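Local coordinates for protein 1-acyl-sn-glycerol-3-phosphate acyltransferase (Thermotoga maritima, PDB 5KYM) that catalyses the transfer of an acyl chain to 1-acyl-sn-glycerol-3-phosphate (lysophosphatidic acid), yielding phosphatidic acid, probably within the membrane bilayer, at residues Phe61-Ile72 / Pro204-Pro214; Glu156-Lys164 / Trp189-Gly198. One frame throughout, in Å; residues are numbered along the deposited sequence.

Contact 1: residues Phe61-Ile72 / Pro204-Pro214; sequences FSDVVVEGSENI and PGKVFLKIHEP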
loop_
_atom_site.group_PDB
_atom_site.type_symbol
_atom_site.label_atom_id
_atom_site.label_comp_id
_atom_site.label_asym_id
_atom_site.label_seq_id
_atom_site.Cartn_x
_atom_site.Cartn_y
_atom_site.Cartn_z
ATOM N N PHE A 61 12.909 -12.247 -5.373
ATOM C CA PHE A 61 14.114 -12.565 -4.575
ATOM C C PHE A 61 14.595 -11.321 -3.811
ATOM O O PHE A 61 15.788 -11.001 -3.818
ATOM C CB PHE A 61 15.242 -13.144 -5.474
ATOM C CG PHE A 61 14.774 -14.302 -6.330
ATOM C CD1 PHE A 61 14.710 -15.570 -5.814
ATOM C CD2 PHE A 61 14.318 -14.097 -7.630
ATOM C CE1 PHE A 61 14.196 -16.610 -6.540
ATOM C CE2 PHE A 61 13.806 -15.118 -8.386
ATOM C CZ PHE A 61 13.729 -16.373 -7.830
ATOM N N SER A 62 13.637 -10.625 -3.177
ATOM C CA SER A 62 13.860 -9.378 -2.466
ATOM C C SER A 62 13.372 -9.516 -1.048
ATOM O O SER A 62 12.202 -9.886 -0.883
ATOM C CB SER A 62 13.107 -8.266 -3.187
ATOM O OG SER A 62 13.741 -7.925 -4.428
ATOM N N ASP A 63 14.229 -9.274 -0.023
ATOM C CA ASP A 63 13.821 -9.610 1.376
ATOM C C ASP A 63 13.167 -8.454 2.056
ATOM O O ASP A 63 13.764 -7.371 2.135
ATOM C CB ASP A 63 14.965 -10.109 2.231
ATOM C CG ASP A 63 15.475 -11.464 1.799
ATOM O OD1 ASP A 63 15.875 -11.539 0.623
ATOM O OD2 ASP A 63 15.481 -12.452 2.565
ATOM N N VAL A 64 11.958 -8.637 2.568
ATOM C CA VAL A 64 11.269 -7.554 3.239
ATOM C C VAL A 64 11.670 -7.562 4.718
ATOM O O VAL A 64 11.951 -8.592 5.260
ATOM C CB VAL A 64 9.750 -7.695 3.025
ATOM C CG1 VAL A 64 8.974 -6.609 3.767
ATOM C CG2 VAL A 64 9.440 -7.587 1.569
ATOM N N VAL A 65 11.727 -6.424 5.378
ATOM C CA VAL A 65 12.025 -6.395 6.832
ATOM C C VAL A 65 11.188 -5.302 7.433
ATOM O O VAL A 65 11.247 -4.168 7.003
ATOM C CB VAL A 65 13.517 -6.063 7.110
ATOM C CG1 VAL A 65 13.815 -5.881 8.560
ATOM C CG2 VAL A 65 14.396 -7.140 6.561
ATOM N N VAL A 66 10.430 -5.673 8.460
ATOM C CA VAL A 66 9.358 -4.843 9.028
ATOM C C VAL A 66 9.662 -4.509 10.466
ATOM O O VAL A 66 9.921 -5.379 11.277
ATOM C CB VAL A 66 8.019 -5.581 9.022
ATOM C CG1 VAL A 66 6.912 -4.586 9.211
ATOM C CG2 VAL A 66 7.821 -6.258 7.691
ATOM N N GLU A 67 9.609 -3.257 10.822
ATOM C CA GLU A 67 9.583 -2.978 12.230
ATOM C C GLU A 67 8.393 -2.132 12.574
ATOM O O GLU A 67 7.890 -1.347 11.796
ATOM C CB GLU A 67 10.884 -2.392 12.633
ATOM C CG GLU A 67 11.113 -1.059 12.037
ATOM C CD GLU A 67 12.360 -0.448 12.549
ATOM O OE1 GLU A 67 12.359 -0.006 13.744
ATOM O OE2 GLU A 67 13.305 -0.410 11.721
ATOM N N GLY A 68 7.926 -2.324 13.791
ATOM C CA GLY A 68 6.762 -1.617 14.331
ATOM C C GLY A 68 5.442 -2.259 13.989
ATOM O O GLY A 68 4.439 -1.581 13.980
ATOM N N SER A 69 5.434 -3.555 13.718
ATOM C CA SER A 69 4.193 -4.314 13.576
ATOM C C SER A 69 3.274 -4.138 14.758
ATOM O O SER A 69 2.065 -3.939 14.612
ATOM C CB SER A 69 4.474 -5.779 13.374
ATOM O OG SER A 69 5.315 -5.922 12.238
ATOM N N GLU A 70 3.862 -4.122 15.934
ATOM C CA GLU A 70 3.130 -3.829 17.188
ATOM C C GLU A 70 2.299 -2.523 17.191
ATOM O O GLU A 70 1.387 -2.398 17.942
ATOM C CB GLU A 70 4.090 -3.893 18.390
ATOM C CG GLU A 70 5.077 -2.709 18.536
ATOM C CD GLU A 70 6.399 -2.766 17.697
ATOM O OE1 GLU A 70 6.735 -3.808 17.026
ATOM O OE2 GLU A 70 7.098 -1.717 17.800
ATOM N N ASN A 71 2.611 -1.551 16.353
ATOM C CA ASN A 71 1.875 -0.295 16.282
ATOM C C ASN A 71 0.598 -0.361 15.457
ATOM O O ASN A 71 -0.219 0.580 15.506
ATOM C CB ASN A 71 2.759 0.813 15.683
ATOM C CG ASN A 71 3.943 1.103 16.498
ATOM O OD1 ASN A 71 3.950 0.820 17.655
ATOM N ND2 ASN A 71 4.932 1.714 15.912
ATOM N N ILE A 72 0.432 -1.416 14.679
ATOM C CA ILE A 72 -0.718 -1.467 13.782
ATOM C C ILE A 72 -1.994 -1.658 14.620
ATOM O O ILE A 72 -2.081 -2.661 15.301
ATOM C CB ILE A 72 -0.592 -2.659 12.803
ATOM C CG1 ILE A 72 0.687 -2.565 11.996
ATOM C CG2 ILE A 72 -1.800 -2.677 11.878
ATOM C CD1 ILE A 72 0.998 -3.772 11.201
ATOM N N PRO A 204 16.571 -7.134 -8.136
ATOM C CA PRO A 204 16.406 -7.468 -6.705
ATOM C C PRO A 204 17.138 -6.539 -5.743
ATOM O O PRO A 204 18.047 -5.822 -6.155
ATOM C CB PRO A 204 17.004 -8.859 -6.602
ATOM C CG PRO A 204 16.829 -9.411 -7.945
ATOM C CD PRO A 204 17.117 -8.253 -8.893
ATOM N N GLY A 205 16.747 -6.609 -4.465
ATOM C CA GLY A 205 17.315 -5.790 -3.364
ATOM C C GLY A 205 16.527 -5.927 -2.093
ATOM O O GLY A 205 15.481 -6.519 -2.089
ATOM N N LYS A 206 16.972 -5.350 -0.999
ATOM C CA LYS A 206 16.227 -5.474 0.256
ATOM C C LYS A 206 15.180 -4.370 0.337
ATOM O O LYS A 206 15.438 -3.241 -0.052
ATOM C CB LYS A 206 17.165 -5.331 1.417
ATOM C CG LYS A 206 18.379 -6.240 1.321
ATOM C CD LYS A 206 19.250 -6.180 2.551
ATOM C CE LYS A 206 20.339 -5.144 2.410
ATOM N NZ LYS A 206 20.843 -4.954 3.792
ATOM N N VAL A 207 13.993 -4.681 0.823
ATOM C CA VAL A 207 13.008 -3.648 1.142
ATOM C C VAL A 207 12.881 -3.568 2.667
ATOM O O VAL A 207 12.850 -4.621 3.341
ATOM C CB VAL A 207 11.657 -3.990 0.515
ATOM C CG1 VAL A 207 10.589 -2.966 0.870
ATOM C CG2 VAL A 207 11.817 -4.097 -0.986
ATOM N N PHE A 208 12.822 -2.350 3.196
ATOM C CA PHE A 208 12.556 -2.090 4.609
ATOM C C PHE A 208 11.302 -1.280 4.780
ATOM O O PHE A 208 10.995 -0.422 3.998
ATOM C CB PHE A 208 13.681 -1.267 5.205
ATOM C CG PHE A 208 14.992 -1.920 5.141
ATOM C CD1 PHE A 208 15.765 -1.820 4.001
ATOM C CD2 PHE A 208 15.417 -2.738 6.196
ATOM C CE1 PHE A 208 17.003 -2.456 3.963
ATOM C CE2 PHE A 208 16.643 -3.384 6.154
ATOM C CZ PHE A 208 17.449 -3.238 5.039
ATOM N N LEU A 209 10.646 -1.468 5.883
ATOM C CA LEU A 209 9.339 -0.910 6.138
ATOM C C LEU A 209 9.357 -0.567 7.594
ATOM O O LEU A 209 9.668 -1.421 8.411
ATOM C CB LEU A 209 8.318 -2.009 5.871
ATOM C CG LEU A 209 6.966 -1.588 5.412
ATOM C CD1 LEU A 209 6.099 -2.844 5.317
ATOM C CD2 LEU A 209 6.434 -0.652 6.450
ATOM N N LYS A 210 9.084 0.672 7.949
ATOM C CA LYS A 210 8.973 1.057 9.369
ATOM C C LYS A 210 7.568 1.640 9.679
ATOM O O LYS A 210 7.188 2.702 9.187
ATOM C CB LYS A 210 10.078 2.037 9.754
ATOM C CG LYS A 210 9.974 2.524 11.186
ATOM C CD LYS A 210 11.288 2.999 11.744
ATOM C CE LYS A 210 11.037 3.686 13.061
ATOM N NZ LYS A 210 12.353 4.076 13.601
ATOM N N ILE A 211 6.860 0.917 10.540
ATOM C CA ILE A 211 5.558 1.281 11.009
ATOM C C ILE A 211 5.689 2.068 12.320
ATOM O O ILE A 211 6.268 1.597 13.268
ATOM C CB ILE A 211 4.721 0.029 11.227
ATOM C CG1 ILE A 211 4.756 -0.876 9.989
ATOM C CG2 ILE A 211 3.268 0.436 11.400
ATOM C CD1 ILE A 211 3.971 -2.185 10.107
ATOM N N HIS A 212 5.143 3.274 12.352
ATOM C CA HIS A 212 5.253 4.224 13.430
ATOM C C HIS A 212 4.001 4.223 14.307
ATOM O O HIS A 212 3.012 3.583 13.989
ATOM C CB HIS A 212 5.377 5.600 12.818
ATOM C CG HIS A 212 6.581 5.790 11.945
ATOM N ND1 HIS A 212 7.859 5.768 12.431
ATOM C CD2 HIS A 212 6.696 6.048 10.627
ATOM C CE1 HIS A 212 8.713 5.971 11.445
ATOM N NE2 HIS A 212 8.030 6.154 10.341
ATOM N N GLU A 213 4.045 4.934 15.433
ATOM C CA GLU A 213 2.906 5.020 16.381
ATOM C C GLU A 213 1.722 5.778 15.787
ATOM O O GLU A 213 1.892 6.934 15.307
ATOM C CB GLU A 213 3.286 5.718 17.686
ATOM C CG GLU A 213 4.129 4.922 18.645
ATOM C CD GLU A 213 4.866 5.904 19.501
ATOM O OE1 GLU A 213 4.259 6.740 20.254
ATOM O OE2 GLU A 213 6.081 5.890 19.310
ATOM N N PRO A 214 0.512 5.178 15.895
ATOM C CA PRO A 214 -0.676 5.819 15.357
ATOM C C PRO A 214 -0.900 7.251 15.878
ATOM O O PRO A 214 -0.664 7.529 17.036
ATOM C CB PRO A 214 -1.803 4.874 15.789
ATOM C CG PRO A 214 -1.236 3.893 16.739
ATOM C CD PRO A 214 0.200 3.839 16.404
#

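Contact 2: residues Glu156-Lys164 / Trp189-Gly198; sequences EGTRSPDGK and WGTYHLIPKG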
loop_
_atom_site.group_PDB
_atom_site.type_symbol
_atom_site.label_atom_id
_atom_site.label_comp_id
_atom_site.label_asym_id
_atom_site.label_seq_id
_atom_site.Cartn_x
_atom_site.Cartn_y
_atom_site.Cartn_z
ATOM N N GLU A 156 1.918 12.340 -1.020
ATOM C CA GLU A 156 2.768 13.028 -2.003
ATOM C C GLU A 156 2.018 13.133 -3.355
ATOM O O GLU A 156 2.296 14.028 -4.168
ATOM C CB GLU A 156 4.167 12.394 -2.197
ATOM C CG GLU A 156 4.667 11.244 -1.241
ATOM C CD GLU A 156 6.179 11.102 -1.302
ATOM O OE1 GLU A 156 6.728 9.971 -1.408
ATOM O OE2 GLU A 156 6.825 12.154 -1.247
ATOM N N GLY A 157 1.081 12.218 -3.578
ATOM C CA GLY A 157 0.219 12.235 -4.743
ATOM C C GLY A 157 0.820 11.673 -6.025
ATOM O O GLY A 157 0.242 11.745 -7.074
ATOM N N THR A 158 1.984 11.068 -5.925
ATOM C CA THR A 158 2.772 10.606 -7.054
ATOM C C THR A 158 3.962 9.878 -6.458
ATOM O O THR A 158 4.346 10.126 -5.317
ATOM C CB THR A 158 3.275 11.783 -7.917
ATOM O OG1 THR A 158 4.113 11.288 -8.957
ATOM C CG2 THR A 158 4.125 12.745 -7.158
ATOM N N ARG A 159 4.588 9.020 -7.245
ATOM C CA ARG A 159 5.853 8.401 -6.826
ATOM C C ARG A 159 6.947 9.410 -6.998
ATOM O O ARG A 159 6.959 10.176 -7.953
ATOM C CB ARG A 159 6.206 7.165 -7.625
ATOM C CG ARG A 159 5.037 6.191 -7.737
ATOM C CD ARG A 159 5.416 4.887 -8.300
ATOM N NE ARG A 159 5.740 4.993 -9.715
ATOM C CZ ARG A 159 4.859 4.972 -10.689
ATOM N NH1 ARG A 159 3.567 4.861 -10.410
ATOM N NH2 ARG A 159 5.255 5.035 -11.949
ATOM N N SER A 160 7.829 9.441 -6.016
ATOM C CA SER A 160 9.084 10.142 -6.119
ATOM C C SER A 160 9.817 9.546 -7.302
ATOM O O SER A 160 9.823 8.332 -7.510
ATOM C CB SER A 160 9.901 9.920 -4.850
ATOM O OG SER A 160 11.257 10.242 -4.999
ATOM N N PRO A 161 10.448 10.399 -8.101
ATOM C CA PRO A 161 11.245 9.906 -9.188
ATOM C C PRO A 161 12.645 9.420 -8.775
ATOM O O PRO A 161 13.196 8.630 -9.487
ATOM C CB PRO A 161 11.335 11.132 -10.078
ATOM C CG PRO A 161 11.409 12.268 -9.122
ATOM C CD PRO A 161 10.498 11.873 -8.018
ATOM N N ASP A 162 13.217 9.894 -7.661
ATOM C CA ASP A 162 14.610 9.606 -7.248
ATOM C C ASP A 162 14.782 8.989 -5.880
ATOM O O ASP A 162 15.907 8.776 -5.453
ATOM C CB ASP A 162 15.449 10.871 -7.335
ATOM C CG ASP A 162 14.899 12.070 -6.504
ATOM O OD1 ASP A 162 13.787 11.961 -5.938
ATOM O OD2 ASP A 162 15.560 13.171 -6.510
ATOM N N GLY A 163 13.661 8.671 -5.191
ATOM C CA GLY A 163 13.658 8.135 -3.807
ATOM C C GLY A 163 13.412 9.153 -2.684
ATOM O O GLY A 163 12.979 8.787 -1.586
ATOM N N LYS A 164 13.644 10.442 -3.006
ATOM C CA LYS A 164 13.562 11.550 -2.083
ATOM C C LYS A 164 12.161 11.820 -1.855
ATOM O O LYS A 164 11.425 11.739 -2.787
ATOM C CB LYS A 164 14.221 12.812 -2.638
ATOM C CG LYS A 164 15.710 12.960 -2.323
ATOM C CD LYS A 164 16.360 13.871 -3.384
ATOM C CE LYS A 164 17.520 14.689 -2.834
ATOM N NZ LYS A 164 18.441 13.703 -2.193
ATOM N N TRP A 189 11.480 2.067 2.473
ATOM C CA TRP A 189 12.711 2.267 1.763
ATOM C C TRP A 189 13.204 1.051 1.057
ATOM O O TRP A 189 13.323 0.029 1.662
ATOM C CB TRP A 189 13.783 2.664 2.711
ATOM C CG TRP A 189 15.042 3.015 1.945
ATOM C CD1 TRP A 189 16.201 2.369 1.930
ATOM C CD2 TRP A 189 15.192 4.128 1.067
ATOM N NE1 TRP A 189 17.089 3.003 1.114
ATOM C CE2 TRP A 189 16.487 4.086 0.552
ATOM C CE3 TRP A 189 14.327 5.160 0.668
ATOM C CZ2 TRP A 189 16.957 5.002 -0.368
ATOM C CZ3 TRP A 189 14.790 6.078 -0.248
ATOM C CH2 TRP A 189 16.094 5.988 -0.764
ATOM N N GLY A 190 13.550 1.186 -0.218
ATOM C CA GLY A 190 14.041 0.081 -1.069
ATOM C C GLY A 190 13.150 -0.398 -2.234
ATOM O O GLY A 190 13.631 -1.034 -3.130
ATOM N N THR A 191 11.871 -0.118 -2.213
ATOM C CA THR A 191 11.046 -0.484 -3.294
ATOM C C THR A 191 11.443 0.361 -4.503
ATOM O O THR A 191 11.275 -0.077 -5.651
ATOM C CB THR A 191 9.547 -0.298 -3.005
ATOM O OG1 THR A 191 9.264 1.058 -2.594
ATOM C CG2 THR A 191 9.123 -1.202 -1.978
ATOM N N TYR A 192 11.964 1.561 -4.260
ATOM C CA TYR A 192 12.494 2.379 -5.366
ATOM C C TYR A 192 13.686 1.746 -6.141
ATOM O O TYR A 192 13.762 1.878 -7.349
ATOM C CB TYR A 192 12.824 3.806 -4.888
ATOM C CG TYR A 192 13.676 4.572 -5.840
ATOM C CD1 TYR A 192 13.129 5.177 -6.976
ATOM C CD2 TYR A 192 15.034 4.662 -5.661
ATOM C CE1 TYR A 192 13.915 5.852 -7.905
ATOM C CE2 TYR A 192 15.823 5.385 -6.566
ATOM C CZ TYR A 192 15.232 5.970 -7.669
ATOM O OH TYR A 192 15.962 6.663 -8.553
ATOM N N HIS A 193 14.591 1.049 -5.447
ATOM C CA HIS A 193 15.682 0.347 -6.121
ATOM C C HIS A 193 15.168 -0.903 -6.802
ATOM O O HIS A 193 15.777 -1.374 -7.727
ATOM C CB HIS A 193 16.818 0.029 -5.172
ATOM C CG HIS A 193 17.156 1.162 -4.241
ATOM N ND1 HIS A 193 17.239 2.477 -4.670
ATOM C CD2 HIS A 193 17.332 1.196 -2.893
ATOM C CE1 HIS A 193 17.490 3.265 -3.636
ATOM N NE2 HIS A 193 17.543 2.513 -2.548
ATOM N N LEU A 194 14.024 -1.404 -6.374
ATOM C CA LEU A 194 13.398 -2.608 -6.903
ATOM C C LEU A 194 12.754 -2.352 -8.256
ATOM O O LEU A 194 13.059 -3.032 -9.245
ATOM C CB LEU A 194 12.367 -3.076 -5.885
ATOM C CG LEU A 194 11.857 -4.494 -5.822
ATOM C CD1 LEU A 194 12.889 -5.507 -6.244
ATOM C CD2 LEU A 194 11.487 -4.835 -4.382
ATOM N N ILE A 195 11.866 -1.355 -8.301
ATOM C CA ILE A 195 11.306 -0.852 -9.578
ATOM C C ILE A 195 10.850 0.638 -9.507
ATOM O O ILE A 195 9.743 0.952 -9.037
ATOM C CB ILE A 195 10.247 -1.816 -10.147
ATOM C CG1 ILE A 195 9.925 -1.432 -11.596
ATOM C CG2 ILE A 195 9.009 -1.898 -9.288
ATOM C CD1 ILE A 195 9.086 -2.462 -12.330
ATOM N N PRO A 196 11.702 1.554 -10.001
ATOM C CA PRO A 196 11.540 3.001 -9.902
ATOM C C PRO A 196 10.575 3.546 -10.889
ATOM O O PRO A 196 10.310 2.870 -11.893
ATOM C CB PRO A 196 12.912 3.510 -10.276
ATOM C CG PRO A 196 13.372 2.569 -11.288
ATOM C CD PRO A 196 12.891 1.255 -10.806
ATOM N N LYS A 197 10.038 4.739 -10.603
ATOM C CA LYS A 197 9.108 5.425 -11.553
ATOM C C LYS A 197 9.668 5.386 -12.949
ATOM O O LYS A 197 10.868 5.637 -13.149
ATOM C CB LYS A 197 8.890 6.900 -11.167
ATOM C CG LYS A 197 7.666 7.546 -11.783
ATOM C CD LYS A 197 7.431 8.945 -11.215
ATOM C CE LYS A 197 6.059 9.470 -11.625
ATOM N NZ LYS A 197 5.951 10.949 -11.337
ATOM N N GLY A 198 8.829 5.009 -13.904
ATOM C CA GLY A 198 9.246 4.981 -15.297
ATOM C C GLY A 198 10.013 3.776 -15.835
ATOM O O GLY A 198 10.018 3.587 -17.057
#

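Contact 1: residues Phe61-Ile72 / Pro204-Pro214
V66 and I211 meet on the packed face of two parallel strands, 64-67 and 207-211: V66 CG1 lies 3.9 Å from I211 CD1, and the same methyl is approached by I72 CD1 at 3.5 Å. With V64, V207 and L209 these residues make a continuous apolar surface. The backbones are stitched by bonds from V207 N to D63 O, L209 N to V65 O, E67 N to L209 O and I211 N to E67 O, the last at 2.8 Å. Past the strand end, N71 swings its carboxamide back across, and ND2 donates to I211 O at 3.0 Å from above the carbonyl plane.

The other face, with V65, F208, E67 and K210, is looser and partly open to solvent. E67 CG sits between backbone N and carbonyl carbon (chi1 66°), which brings the carboxylate carbon E67 CD to 3.7 Å from the K210 CD methylene. The charged ends form salt bridges with R244 and E240; between E67 OE1 and K210 NZ, 4.1 Å apart, there is none.

Strand 64-67 is the outermost on this side of the mixed sheet; 207-211 lies next to it, followed by antiparallel strand 183-189. Helix 89-96 packs F96 and L92 against the valine-leucine face.

Contact 2: residues Glu156-Lys164 / Trp189-Gly198
Y192 lays one face of its ring under the turn P161-D162-G163. G163 CA sits 4.2 Å from the ring centroid, 14° off the normal, a CH-pi contact, while D162 C lies over the same face nearer the rim. CG is anti to the backbone N (chi1 165°), and this carries the ring from helix 191-194 up to the loop. With an alanine at Y192 the turn would probably lose the surface it rests on and be freer to shift. Beside it, the edge of W189 meets G163 O, with CZ3 3.5 Å away.

The second patch is built by K197, whose extended chain runs past R159: K197 CG comes to 3.5 Å from R159 NH2, and K197 CA lies at the edge of the guanidinium. Farther out, K197 NZ donates to T158 OG1 at 3.0 Å, the two side chains crossing near a right angle.

Behind this shell S160 shapes the loop, its OG donating to K164 O at 2.7 Å and receiving weak bonds from D162 N and G163 N. The backbone of S160 is bonded to that of H84, and E156 OE1 accepts from H84 N. On the helix side T191 OG1 bonds D89. H84 and D89 begin and end the HX4D motif, and E156-S160 spells the EGTRS block characteristic of glycerolipid acyltransferases, probably near the acceptor phosphate in relatives.

Contact 2 is nested, along the chain, within the loop that contact 1 closes, and the two centres are about 16 Å apart. They meet where W189 ends strand 183-189: F208 N lies 2.9 Å from W189 O, a probable hydrogen bond. Next to it V207 packs on helix 191-194, with V207 CG2 3.5 Å from L194 CD2 and V207 CG1 3.7 Å from T191 CG2. Strand 207-211, through V207, thus backs the short helix that carries Y192, and that helix is tied in turn to the HX4D motif. Bound lipid is not adjacent: the D63 side chain is about 10 Å from a phosphatidylcholine-like lipid (HGX), and that of R159 about 13 Å from the nonane.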